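Local coordinates for protein fructuronate-tagaturonate epimerase UxaE from Cohnella laeviribosi in complex with 1 glycerol (Cohnella laeviribosi, PDB 6IL9) that probably catalyses the interconversion of fructuronate and tagaturonate, as a zinc-bound TIM-barrel epimerase, at residues I8-A12 and A13-H17; F250-Y253 and I254-Y258; L425-Y428 and M429-D433. One frame throughout, in Å; residues are numbered along the deposited sequence.

Walking from the N terminus, the model first meets contact 1, where helix 2-12 ends and turns into strand 17-26 of the five-stranded antiparallel sheet. Contact 2 lies within helix 234-259, which falls in sequence between barrel strands 178-182 and 267-271 and packs on the outside of the barrel, against helices 165-173 and 281-293. Contact 3 leads into helix 432-440 and sits against helices 369-382 and 384-402. Each is local and continuous in sequence, so none closes a long loop; the three stand in series, neither nesting nor crossing. Contacts 1 and 2 lie on opposite sides of the chain's centre, their own centres 53 Å apart, and contacts 2 and 3 likewise, 43 Å apart.

Contact 1. Residues I8-A12 and A13-H17; sequences IERLA and AGQVH
Gln-15 reaches back to Arg-10 with its backbone, N donating to Arg-10 O at 2.8 Å, nearly straight at 166°. Next to that bond, Gly-14 N donates to Leu-11 O at 3.0 Å, coming from above the carbonyl plane, and Ala-13 N keeps the ordinary helical bond to Glu-9 O, also 3.0 Å. The carbonyls of Glu-9, Arg-10 and Leu-11 thus each find a backbone donor as the chain leaves the helix. Together with the positive phi of Gly-14, the bonds from Gly-14 and Gln-15 make this a Schellman motif, ending helix 2-12 and turning the chain toward strand 17-26. Glycine suits the turn, since at these backbone angles a CB would be jammed against the preceding carbonyl oxygen.

All three nitrogens of the Arg-10 guanidinium have a partner. The chain bends at chi3 (-77°), folding the guanidinium back so that NE can bond Ser-6 OG while NH2 forms a salt bridge with Glu-37. Arg-10 NH1 donates to a water oxygen 2.9 Å away, set at the edge of the guanidinium and in its plane; the same water donates to Gln-15 O at 2.6 Å, bridging the side chain to the turn. Gln-15 crosses the arginine at about a right angle, and its OE1 approaches the aliphatic part, 3.6 Å from Arg-10 CG, with amide and guanidinium planes only 20° apart.

Past the turn, Val-16 aims its CB at the helix. Its CG2 branch lies 3.7 Å from Arg-10 CB, and Val-16 CB sits 4.1 Å from Leu-11 CD1, the two side chains crossing. Beyond them is strand 29-36, where Leu-11 touches Gln-32 and Val-16 rests on Ile-34.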
ATOM      1  N   ILE A   8       2.617 -26.554  24.796  1.00 24.98           N
ATOM      2  CA  ILE A   8       3.135 -25.944  26.019  1.00 24.81           C
ATOM      3  C   ILE A   8       4.239 -26.803  26.623  1.00 25.73           C
ATOM      4  O   ILE A   8       5.269 -26.288  27.075  1.00 25.49           O
ATOM      5  CB  ILE A   8       1.984 -25.702  27.014  1.00 27.31           C
ATOM      6  CG1 ILE A   8       1.063 -24.593  26.499  1.00 29.40           C
ATOM      7  CG2 ILE A   8       2.530 -25.343  28.388  1.00 31.31           C
ATOM      8  CD1 ILE A   8      -0.305 -24.584  27.149  1.00 30.45           C
ATOM      9  N   GLU A   9       4.055 -28.125  26.625  1.00 25.23           N
ATOM     10  CA  GLU A   9       5.076 -29.002  27.191  1.00 26.83           C
ATOM     11  C   GLU A   9       6.343 -28.988  26.345  1.00 26.19           C
ATOM     12  O   GLU A   9       7.452 -28.915  26.887  1.00 26.93           O
ATOM     13  CB  GLU A   9       4.520 -30.424  27.342  1.00 28.91           C
ATOM     14  CG  GLU A   9       3.679 -30.580  28.610  1.00 36.14           C
ATOM     15  CD  GLU A   9       2.828 -31.843  28.630  1.00 39.03           C
ATOM     16  OE1 GLU A   9       2.011 -31.989  29.567  1.00 41.90           O
ATOM     17  OE2 GLU A   9       2.972 -32.685  27.716  1.00 39.49           O
ATOM     18  N   ARG A  10       6.202 -29.013  25.014  1.00 23.45           N
ATOM     19  CA  ARG A  10       7.382 -28.946  24.157  1.00 23.34           C
ATOM     20  C   ARG A  10       8.075 -27.590  24.252  1.00 21.92           C
ATOM     21  O   ARG A  10       9.301 -27.508  24.101  1.00 21.07           O
ATOM     22  CB  ARG A  10       6.999 -29.250  22.711  1.00 25.59           C
ATOM     23  CG  ARG A  10       6.665 -30.712  22.511  1.00 25.95           C
ATOM     24  CD  ARG A  10       6.269 -31.012  21.100  1.00 29.16           C
ATOM     25  NE  ARG A  10       4.913 -30.590  20.791  1.00 33.97           N
ATOM     26  CZ  ARG A  10       4.599 -29.783  19.782  1.00 34.51           C
ATOM     27  NH1 ARG A  10       5.550 -29.298  18.998  1.00 36.94           N
ATOM     28  NH2 ARG A  10       3.331 -29.471  19.549  1.00 33.41           N
ATOM     29  N   LEU A  11       7.313 -26.524  24.479  1.00 21.86           N
ATOM     30  CA  LEU A  11       7.925 -25.220  24.707  1.00 23.26           C
ATOM     31  C   LEU A  11       8.792 -25.253  25.958  1.00 27.25           C
ATOM     32  O   LEU A  11       9.931 -24.768  25.955  1.00 26.90           O
ATOM     33  CB  LEU A  11       6.839 -24.152  24.823  1.00 23.23           C
ATOM     34  CG  LEU A  11       7.324 -22.745  25.173  1.00 27.17           C
ATOM     35  CD1 LEU A  11       8.252 -22.225  24.088  1.00 25.99           C
ATOM     36  CD2 LEU A  11       6.141 -21.822  25.345  1.00 25.52           C
ATOM     37  N   ALA A  12       8.264 -25.836  27.039  1.00 26.24           N
ATOM     38  CA  ALA A  12       9.046 -25.980  28.264  1.00 28.06           C
ATOM     39  C   ALA A  12      10.319 -26.776  28.013  1.00 28.44           C
ATOM     40  O   ALA A  12      11.374 -26.471  28.588  1.00 30.90           O
ATOM     41  CB  ALA A  12       8.194 -26.644  29.350  1.00 27.33           C
ATOM     42  N   ALA A  13      10.250 -27.787  27.143  1.00 26.49           N
ATOM     43  CA  ALA A  13      11.402 -28.623  26.824  1.00 23.36           C
ATOM     44  C   ALA A  13      12.342 -27.987  25.814  1.00 26.73           C
ATOM     45  O   ALA A  13      13.351 -28.606  25.457  1.00 25.04           O
ATOM     46  CB  ALA A  13      10.944 -29.984  26.291  1.00 24.87           C
ATOM     47  N   GLY A  14      12.046 -26.780  25.337  1.00 24.32           N
ATOM     48  CA  GLY A  14      12.934 -26.138  24.395  1.00 24.75           C
ATOM     49  C   GLY A  14      12.830 -26.640  22.976  1.00 23.10           C
ATOM     50  O   GLY A  14      13.778 -26.474  22.202  1.00 26.49           O
ATOM     51  N   GLN A  15      11.698 -27.230  22.600  1.00 24.24           N
ATOM     52  CA  GLN A  15      11.532 -27.844  21.288  1.00 24.40           C
ATOM     53  C   GLN A  15      10.606 -27.046  20.374  1.00 22.02           C
ATOM     54  O   GLN A  15      10.234 -27.534  19.303  1.00 22.79           O
ATOM     55  CB  GLN A  15      11.023 -29.282  21.454  1.00 22.67           C
ATOM     56  CG  GLN A  15      12.035 -30.186  22.178  1.00 23.94           C
ATOM     57  CD  GLN A  15      11.388 -31.347  22.930  1.00 28.45           C
ATOM     58  OE1 GLN A  15      10.163 -31.452  23.009  1.00 25.67           O
ATOM     59  NE2 GLN A  15      12.222 -32.223  23.491  1.00 29.86           N
ATOM     60  N   VAL A  16      10.247 -25.823  20.758  1.00 22.97           N
ATOM     61  CA  VAL A  16       9.328 -24.982  19.998  1.00 21.28           C
ATOM     62  C   VAL A  16      10.033 -23.679  19.646  1.00 25.23           C
ATOM     63  O   VAL A  16      10.701 -23.080  20.496  1.00 24.01           O
ATOM     64  CB  VAL A  16       8.043 -24.701  20.804  1.00 22.57           C
ATOM     65  CG1 VAL A  16       7.198 -23.630  20.133  1.00 21.36           C
ATOM     66  CG2 VAL A  16       7.241 -25.978  20.973  1.00 23.76           C
ATOM     67  N   HIS A  17       9.863 -23.228  18.401  1.00 23.04           N
ATOM     68  CA  HIS A  17      10.485 -21.982  17.972  1.00 25.10           C
ATOM     69  C   HIS A  17       9.886 -20.785  18.704  1.00 22.59           C
ATOM     70  O   HIS A  17       8.668 -20.584  18.697  1.00 18.55           O
ATOM     71  CB  HIS A  17      10.326 -21.792  16.464  1.00 25.64           C
ATOM     72  CG  HIS A  17      11.018 -20.569  15.952  1.00 27.83           C
ATOM     73  ND1 HIS A  17      12.391 -20.435  15.955  1.00 32.27           N
ATOM     74  CD2 HIS A  17      10.527 -19.405  15.463  1.00 30.15           C
ATOM     75  CE1 HIS A  17      12.716 -19.249  15.470  1.00 37.25           C
ATOM     76  NE2 HIS A  17      11.603 -18.605  15.164  1.00 34.36           N
TER
HETATM   77  O   HOH W   1       8.419 -29.233  18.631  1.00 30.12           O

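Contact 2. Residues F250-Y253 and I254-Y258; sequences FMIY and IYEKY
Tyr-253 OH is held from two quarters: Lys-257 NZ donates to it at 3.0 Å, and Glu-165 OE1 is hydrogen-bonded to it from helix 165-173. The lysine runs beside the tyrosine, both side chains pointing the same way. With every torsion of Lys-257 close to anti (chi1 -167°), the chain stays straight enough to carry its ammonium to the level of the hydroxyl, passing the ring obliquely with Lys-257 CD 3.7 Å from Tyr-253 CZ. In the backbone, the bond from Lys-257 N to Tyr-253 O, 2.9 Å, is one of four successive i to i+4 bonds joining the two halves of this helix.

Ile-254, for its part, lays CG1 over one face of the Phe-250 ring, a CH-pi contact 4.0 Å from the centroid and 22° off the normal, displaced toward the rim. Ile-254 CD1 also reaches Tyr-253, 3.7 Å from Tyr-253 CD2, so the isoleucine touches both aromatics. Phe-250 and Ile-254 both rest on Leu-181 of barrel strand 178-182, while Met-251 and Ile-252 touch helix 281-293: helix 234-259 thus packs on the outside of the TIM barrel between its neighbouring helices.

Glu-256 lies alongside Ile-252, its OE2 3.5 Å from Ile-252 CG2, and has a long, weak ion pair with Lys-294. An alanine here is likely to take away the chain lying along Ile-252 CG2 and leave Lys-294 without its weak, distant carboxylate.

Glu-165 also forms a salt bridge with Lys-257 NZ and is hydrogen-bonded to Tyr-258 OH, so its carboxylate meets two phenols and one ammonium; the lysine's charge is probably balanced there, in a network that pins helix 234-259 to helix 165-173.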
ATOM      1  N   PHE A 250     -14.862  17.704  -4.292  1.00 19.96           N
ATOM      2  CA  PHE A 250     -15.000  16.424  -3.609  1.00 20.25           C
ATOM      3  C   PHE A 250     -13.940  16.268  -2.527  1.00 21.40           C
ATOM      4  O   PHE A 250     -14.235  15.779  -1.432  1.00 20.96           O
ATOM      5  CB  PHE A 250     -14.916  15.291  -4.639  1.00 21.41           C
ATOM      6  CG  PHE A 250     -15.040  13.907  -4.052  1.00 22.43           C
ATOM      7  CD1 PHE A 250     -16.188  13.520  -3.371  1.00 23.76           C
ATOM      8  CD2 PHE A 250     -14.015  12.986  -4.212  1.00 23.20           C
ATOM      9  CE1 PHE A 250     -16.305  12.244  -2.840  1.00 25.81           C
ATOM     10  CE2 PHE A 250     -14.120  11.706  -3.681  1.00 24.58           C
ATOM     11  CZ  PHE A 250     -15.264  11.336  -2.988  1.00 24.32           C
ATOM     12  N   MET A 251     -12.703  16.683  -2.819  1.00 18.67           N
ATOM     13  CA  MET A 251     -11.648  16.689  -1.810  1.00 19.47           C
ATOM     14  C   MET A 251     -12.060  17.510  -0.592  1.00 18.05           C
ATOM     15  O   MET A 251     -11.938  17.059   0.554  1.00 18.61           O
ATOM     16  CB  MET A 251     -10.350  17.252  -2.412  1.00 19.37           C
ATOM     17  CG  MET A 251      -9.722  16.446  -3.550  1.00 20.85           C
ATOM     18  SD  MET A 251      -8.504  17.390  -4.549  1.00 14.19           S
ATOM     19  CE  MET A 251      -8.503  16.374  -6.023  1.00 20.07           C
ATOM     20  N   ILE A 252     -12.539  18.732  -0.828  1.00 17.06           N
ATOM     21  CA  ILE A 252     -12.903  19.617   0.272  1.00 18.25           C
ATOM     22  C   ILE A 252     -14.048  19.017   1.079  1.00 18.64           C
ATOM     23  O   ILE A 252     -14.038  19.048   2.313  1.00 19.37           O
ATOM     24  CB  ILE A 252     -13.269  21.011  -0.265  1.00 17.24           C
ATOM     25  CG1 ILE A 252     -12.038  21.664  -0.896  1.00 18.19           C
ATOM     26  CG2 ILE A 252     -13.829  21.883   0.855  1.00 23.28           C
ATOM     27  CD1 ILE A 252     -12.375  22.731  -1.929  1.00 20.56           C
ATOM     28  N   TYR A 253     -15.052  18.473   0.388  1.00 19.60           N
ATOM     29  CA  TYR A 253     -16.228  17.913   1.050  1.00 20.37           C
ATOM     30  C   TYR A 253     -15.845  16.766   1.978  1.00 20.14           C
ATOM     31  O   TYR A 253     -16.304  16.694   3.125  1.00 20.44           O
ATOM     32  CB  TYR A 253     -17.220  17.445  -0.016  1.00 23.63           C
ATOM     33  CG  TYR A 253     -18.299  16.489   0.454  1.00 23.97           C
ATOM     34  CD1 TYR A 253     -19.409  16.952   1.158  1.00 25.03           C
ATOM     35  CD2 TYR A 253     -18.225  15.128   0.157  1.00 23.82           C
ATOM     36  CE1 TYR A 253     -20.413  16.078   1.565  1.00 26.30           C
ATOM     37  CE2 TYR A 253     -19.220  14.245   0.568  1.00 26.66           C
ATOM     38  CZ  TYR A 253     -20.307  14.728   1.273  1.00 26.54           C
ATOM     39  OH  TYR A 253     -21.300  13.861   1.680  1.00 28.82           O
ATOM     40  N   ILE A 254     -14.992  15.865   1.496  1.00 20.66           N
ATOM     41  CA  ILE A 254     -14.545  14.741   2.318  1.00 18.45           C
ATOM     42  C   ILE A 254     -13.694  15.237   3.482  1.00 20.36           C
ATOM     43  O   ILE A 254     -13.849  14.784   4.627  1.00 17.18           O
ATOM     44  CB  ILE A 254     -13.779  13.723   1.450  1.00 19.47           C
ATOM     45  CG1 ILE A 254     -14.716  13.050   0.431  1.00 19.67           C
ATOM     46  CG2 ILE A 254     -13.074  12.699   2.320  1.00 20.43           C
ATOM     47  CD1 ILE A 254     -15.913  12.328   1.047  1.00 22.76           C
ATOM     48  N   TYR A 255     -12.764  16.154   3.210  1.00 16.66           N
ATOM     49  CA  TYR A 255     -11.927  16.677   4.287  1.00 17.03           C
ATOM     50  C   TYR A 255     -12.783  17.264   5.408  1.00 19.80           C
ATOM     51  O   TYR A 255     -12.581  16.958   6.591  1.00 18.21           O
ATOM     52  CB  TYR A 255     -10.948  17.735   3.763  1.00 17.97           C
ATOM     53  CG  TYR A 255     -10.146  18.281   4.921  1.00 18.28           C
ATOM     54  CD1 TYR A 255      -9.120  17.524   5.487  1.00 20.11           C
ATOM     55  CD2 TYR A 255     -10.449  19.515   5.494  1.00 18.85           C
ATOM     56  CE1 TYR A 255      -8.415  17.971   6.578  1.00 21.81           C
ATOM     57  CE2 TYR A 255      -9.735  19.980   6.596  1.00 21.46           C
ATOM     58  CZ  TYR A 255      -8.718  19.204   7.124  1.00 22.23           C
ATOM     59  OH  TYR A 255      -8.010  19.647   8.219  1.00 25.32           O
ATOM     60  N   GLU A 256     -13.762  18.096   5.048  1.00 19.43           N
ATOM     61  CA  GLU A 256     -14.551  18.763   6.074  1.00 21.20           C
ATOM     62  C   GLU A 256     -15.513  17.801   6.762  1.00 22.53           C
ATOM     63  O   GLU A 256     -15.741  17.924   7.969  1.00 22.70           O
ATOM     64  CB  GLU A 256     -15.304  19.948   5.465  1.00 23.53           C
ATOM     65  CG  GLU A 256     -14.375  21.060   5.020  1.00 23.66           C
ATOM     66  CD  GLU A 256     -15.078  22.183   4.260  1.00 30.02           C
ATOM     67  OE1 GLU A 256     -16.261  22.031   3.881  1.00 33.59           O
ATOM     68  OE2 GLU A 256     -14.433  23.230   4.040  1.00 34.05           O
ATOM     69  N   LYS A 257     -16.058  16.829   6.028  1.00 21.41           N
ATOM     70  CA  LYS A 257     -17.047  15.926   6.616  1.00 21.63           C
ATOM     71  C   LYS A 257     -16.398  14.883   7.521  1.00 22.86           C
ATOM     72  O   LYS A 257     -16.951  14.551   8.578  1.00 23.90           O
ATOM     73  CB  LYS A 257     -17.862  15.240   5.516  1.00 20.51           C
ATOM     74  CG  LYS A 257     -19.121  14.518   6.030  1.00 24.06           C
ATOM     75  CD  LYS A 257     -20.040  14.056   4.901  1.00 24.99           C
ATOM     76  CE  LYS A 257     -21.250  13.281   5.449  1.00 26.18           C
ATOM     77  NZ  LYS A 257     -22.165  12.831   4.350  1.00 27.37           N
ATOM     78  N   TYR A 258     -15.220  14.370   7.142  1.00 20.05           N
ATOM     79  CA  TYR A 258     -14.662  13.168   7.761  1.00 22.99           C
ATOM     80  C   TYR A 258     -13.271  13.333   8.362  1.00 23.23           C
ATOM     81  O   TYR A 258     -12.975  12.687   9.370  1.00 22.25           O
ATOM     82  CB  TYR A 258     -14.603  12.030   6.733  1.00 21.32           C
ATOM     83  CG  TYR A 258     -15.968  11.537   6.315  1.00 23.06           C
ATOM     84  CD1 TYR A 258     -16.814  10.932   7.235  1.00 26.74           C
ATOM     85  CD2 TYR A 258     -16.409  11.684   5.010  1.00 22.22           C
ATOM     86  CE1 TYR A 258     -18.062  10.487   6.866  1.00 24.41           C
ATOM     87  CE2 TYR A 258     -17.654  11.234   4.623  1.00 25.10           C
ATOM     88  CZ  TYR A 258     -18.477  10.638   5.560  1.00 25.81           C
ATOM     89  OH  TYR A 258     -19.719  10.191   5.171  1.00 26.49           O
TER

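Contact 3. Residues L425-Y428 and M429-D433; sequences LPSY and MNEND
Glu-431 folds back over Ser-427 and Tyr-428 at the N-cap position, just before helix 432-440. The approach to that helix is a run of overlapping turns, each closed by an i to i+3 backbone bond: Met-429 N to Pro-426 O, Asn-430 N to Ser-427 O and Glu-431 N to Tyr-428 O, all 3.0 Å. In each the donor comes in above the carbonyl plane instead of along a lone pair.

The glutamate can be traced outward from its CB. Glu-431 CB lies 3.6 Å from Tyr-428 O, the same oxygen that its own N binds. Glu-431 CG then steps over to Ser-427, 3.5 Å from Ser-427 O, and since the chain is extended beyond it (chi2 164°), Glu-431 CD continues past that oxygen at 3.7 Å. At the tip the carboxylate divides: Glu-431 OE1 comes 3.6 Å from Tyr-428 CD1, approaching the ring obliquely, with the carboxylate and ring planes almost perpendicular at 82°, while OE2 stays beside the Ser-427 carbonyl oxygen and makes a salt bridge with Arg-415 NH2. That positive charge probably offsets the nearness of the Ser-427 carbonyl to the carboxylate.

Arg-415 is the common partner here: it also bonds Ser-427 OG, which is shared with Glu-424 O, stands in a cation-pi contact with the Tyr-428 ring, and offers its backbone O to Tyr-428 OH.

Met-429 bends at chi2 and chi3, which curls its methyl back to the chain. It packs against helices 369-382 and 384-402 through Val-376 and Tyr-387, and from the first of these helices Arg-377 NH1 takes up Asn-430 OD1. Met-429 CE lies 3.8 Å from Tyr-428 O and 4.1 Å from Tyr-428 CB.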
ATOM      1  N   LEU A 425      12.087 -22.221 -13.471  1.00 21.10           N
ATOM      2  CA  LEU A 425      10.830 -21.542 -13.162  1.00 21.74           C
ATOM      3  C   LEU A 425      11.009 -20.217 -12.429  1.00 20.37           C
ATOM      4  O   LEU A 425      10.270 -19.270 -12.750  1.00 19.52           O
ATOM      5  CB  LEU A 425       9.915 -22.481 -12.362  1.00 21.78           C
ATOM      6  CG  LEU A 425       9.350 -23.678 -13.141  1.00 23.05           C
ATOM      7  CD1 LEU A 425       8.564 -24.549 -12.199  1.00 21.53           C
ATOM      8  CD2 LEU A 425       8.452 -23.252 -14.306  1.00 19.23           C
ATOM      9  N   PRO A 426      11.941 -20.063 -11.479  1.00 20.62           N
ATOM     10  CA  PRO A 426      12.076 -18.762 -10.803  1.00 19.28           C
ATOM     11  C   PRO A 426      12.447 -17.618 -11.731  1.00 21.30           C
ATOM     12  O   PRO A 426      12.170 -16.459 -11.392  1.00 19.83           O
ATOM     13  CB  PRO A 426      13.181 -19.016  -9.769  1.00 22.86           C
ATOM     14  CG  PRO A 426      13.064 -20.477  -9.464  1.00 20.74           C
ATOM     15  CD  PRO A 426      12.735 -21.106 -10.792  1.00 21.59           C
ATOM     16  N   SER A 427      13.050 -17.910 -12.889  1.00 21.12           N
ATOM     17  CA  SER A 427      13.430 -16.855 -13.824  1.00 21.78           C
ATOM     18  C   SER A 427      12.218 -16.088 -14.342  1.00 18.52           C
ATOM     19  O   SER A 427      12.350 -14.922 -14.736  1.00 18.83           O
ATOM     20  CB  SER A 427      14.237 -17.445 -14.985  1.00 21.51           C
ATOM     21  OG  SER A 427      13.477 -18.366 -15.754  1.00 25.26           O
ATOM     22  N   TYR A 428      11.032 -16.712 -14.351  1.00 19.12           N
ATOM     23  CA  TYR A 428       9.827 -15.982 -14.745  1.00 18.64           C
ATOM     24  C   TYR A 428       9.638 -14.718 -13.914  1.00 18.51           C
ATOM     25  O   TYR A 428       9.172 -13.692 -14.427  1.00 17.64           O
ATOM     26  CB  TYR A 428       8.592 -16.859 -14.578  1.00 18.98           C
ATOM     27  CG  TYR A 428       8.351 -17.892 -15.649  1.00 17.41           C
ATOM     28  CD1 TYR A 428       8.224 -17.531 -16.991  1.00 17.56           C
ATOM     29  CD2 TYR A 428       8.194 -19.231 -15.305  1.00 18.79           C
ATOM     30  CE1 TYR A 428       7.967 -18.495 -17.966  1.00 20.81           C
ATOM     31  CE2 TYR A 428       7.942 -20.196 -16.271  1.00 20.56           C
ATOM     32  CZ  TYR A 428       7.827 -19.823 -17.589  1.00 21.32           C
ATOM     33  OH  TYR A 428       7.561 -20.800 -18.526  1.00 20.22           O
ATOM     34  N   MET A 429       9.943 -14.785 -12.616  1.00 15.25           N
ATOM     35  CA  MET A 429       9.684 -13.645 -11.741  1.00 16.97           C
ATOM     36  C   MET A 429      10.727 -12.547 -11.891  1.00 16.38           C
ATOM     37  O   MET A 429      10.684 -11.551 -11.154  1.00 18.14           O
ATOM     38  CB  MET A 429       9.567 -14.111 -10.284  1.00 18.81           C
ATOM     39  CG  MET A 429       8.246 -14.864  -9.993  1.00 19.72           C
ATOM     40  SD  MET A 429       6.679 -14.002 -10.370  1.00 12.36           S
ATOM     41  CE  MET A 429       6.382 -14.573 -12.058  1.00 18.51           C
ATOM     42  N   ASN A 430      11.635 -12.691 -12.855  1.00 15.73           N
ATOM     43  CA  ASN A 430      12.525 -11.619 -13.271  1.00 17.90           C
ATOM     44  C   ASN A 430      12.120 -10.990 -14.597  1.00 20.12           C
ATOM     45  O   ASN A 430      12.810 -10.084 -15.059  1.00 24.42           O
ATOM     46  CB  ASN A 430      13.965 -12.126 -13.396  1.00 18.27           C
ATOM     47  CG  ASN A 430      14.542 -12.559 -12.074  1.00 22.66           C
ATOM     48  OD1 ASN A 430      14.222 -11.984 -11.032  1.00 22.60           O
ATOM     49  ND2 ASN A 430      15.376 -13.591 -12.100  1.00 23.69           N
ATOM     50  N   GLU A 431      11.029 -11.434 -15.215  1.00 15.61           N
ATOM     51  CA  GLU A 431      10.646 -10.981 -16.548  1.00 15.75           C
ATOM     52  C   GLU A 431       9.421 -10.085 -16.494  1.00 15.77           C
ATOM     53  O   GLU A 431       8.497 -10.336 -15.718  1.00 17.33           O
ATOM     54  CB  GLU A 431      10.353 -12.174 -17.457  1.00 16.67           C
ATOM     55  CG  GLU A 431      11.537 -13.109 -17.597  1.00 17.97           C
ATOM     56  CD  GLU A 431      11.142 -14.454 -18.164  1.00 23.27           C
ATOM     57  OE1 GLU A 431       9.926 -14.689 -18.370  1.00 22.53           O
ATOM     58  OE2 GLU A 431      12.056 -15.275 -18.414  1.00 27.37           O
ATOM     59  N   ASN A 432       9.394  -9.060 -17.358  1.00 15.15           N
ATOM     60  CA  ASN A 432       8.282  -8.113 -17.339  1.00 14.96           C
ATOM     61  C   ASN A 432       6.940  -8.816 -17.477  1.00 14.44           C
ATOM     62  O   ASN A 432       6.016  -8.592 -16.682  1.00 15.05           O
ATOM     63  CB  ASN A 432       8.420  -7.095 -18.472  1.00 14.89           C
ATOM     64  CG  ASN A 432       9.501  -6.082 -18.221  1.00 17.40           C
ATOM     65  OD1 ASN A 432       9.962  -5.903 -17.091  1.00 17.05           O
ATOM     66  ND2 ASN A 432       9.907  -5.393 -19.281  1.00 20.88           N
ATOM     67  N   ASP A 433       6.797  -9.642 -18.510  1.00 14.30           N
ATOM     68  CA  ASP A 433       5.457 -10.086 -18.859  1.00 11.82           C
ATOM     69  C   ASP A 433       4.958 -11.141 -17.885  1.00 13.70           C
ATOM     70  O   ASP A 433       3.822 -11.051 -17.413  1.00 14.70           O
ATOM     71  CB  ASP A 433       5.432 -10.575 -20.307  1.00 16.30           C
ATOM     72  CG  ASP A 433       5.754  -9.450 -21.278  1.00 18.02           C
ATOM     73  OD1 ASP A 433       4.926  -8.525 -21.432  1.00 17.36           O
ATOM     74  OD2 ASP A 433       6.863  -9.450 -21.838  1.00 18.37           O
TER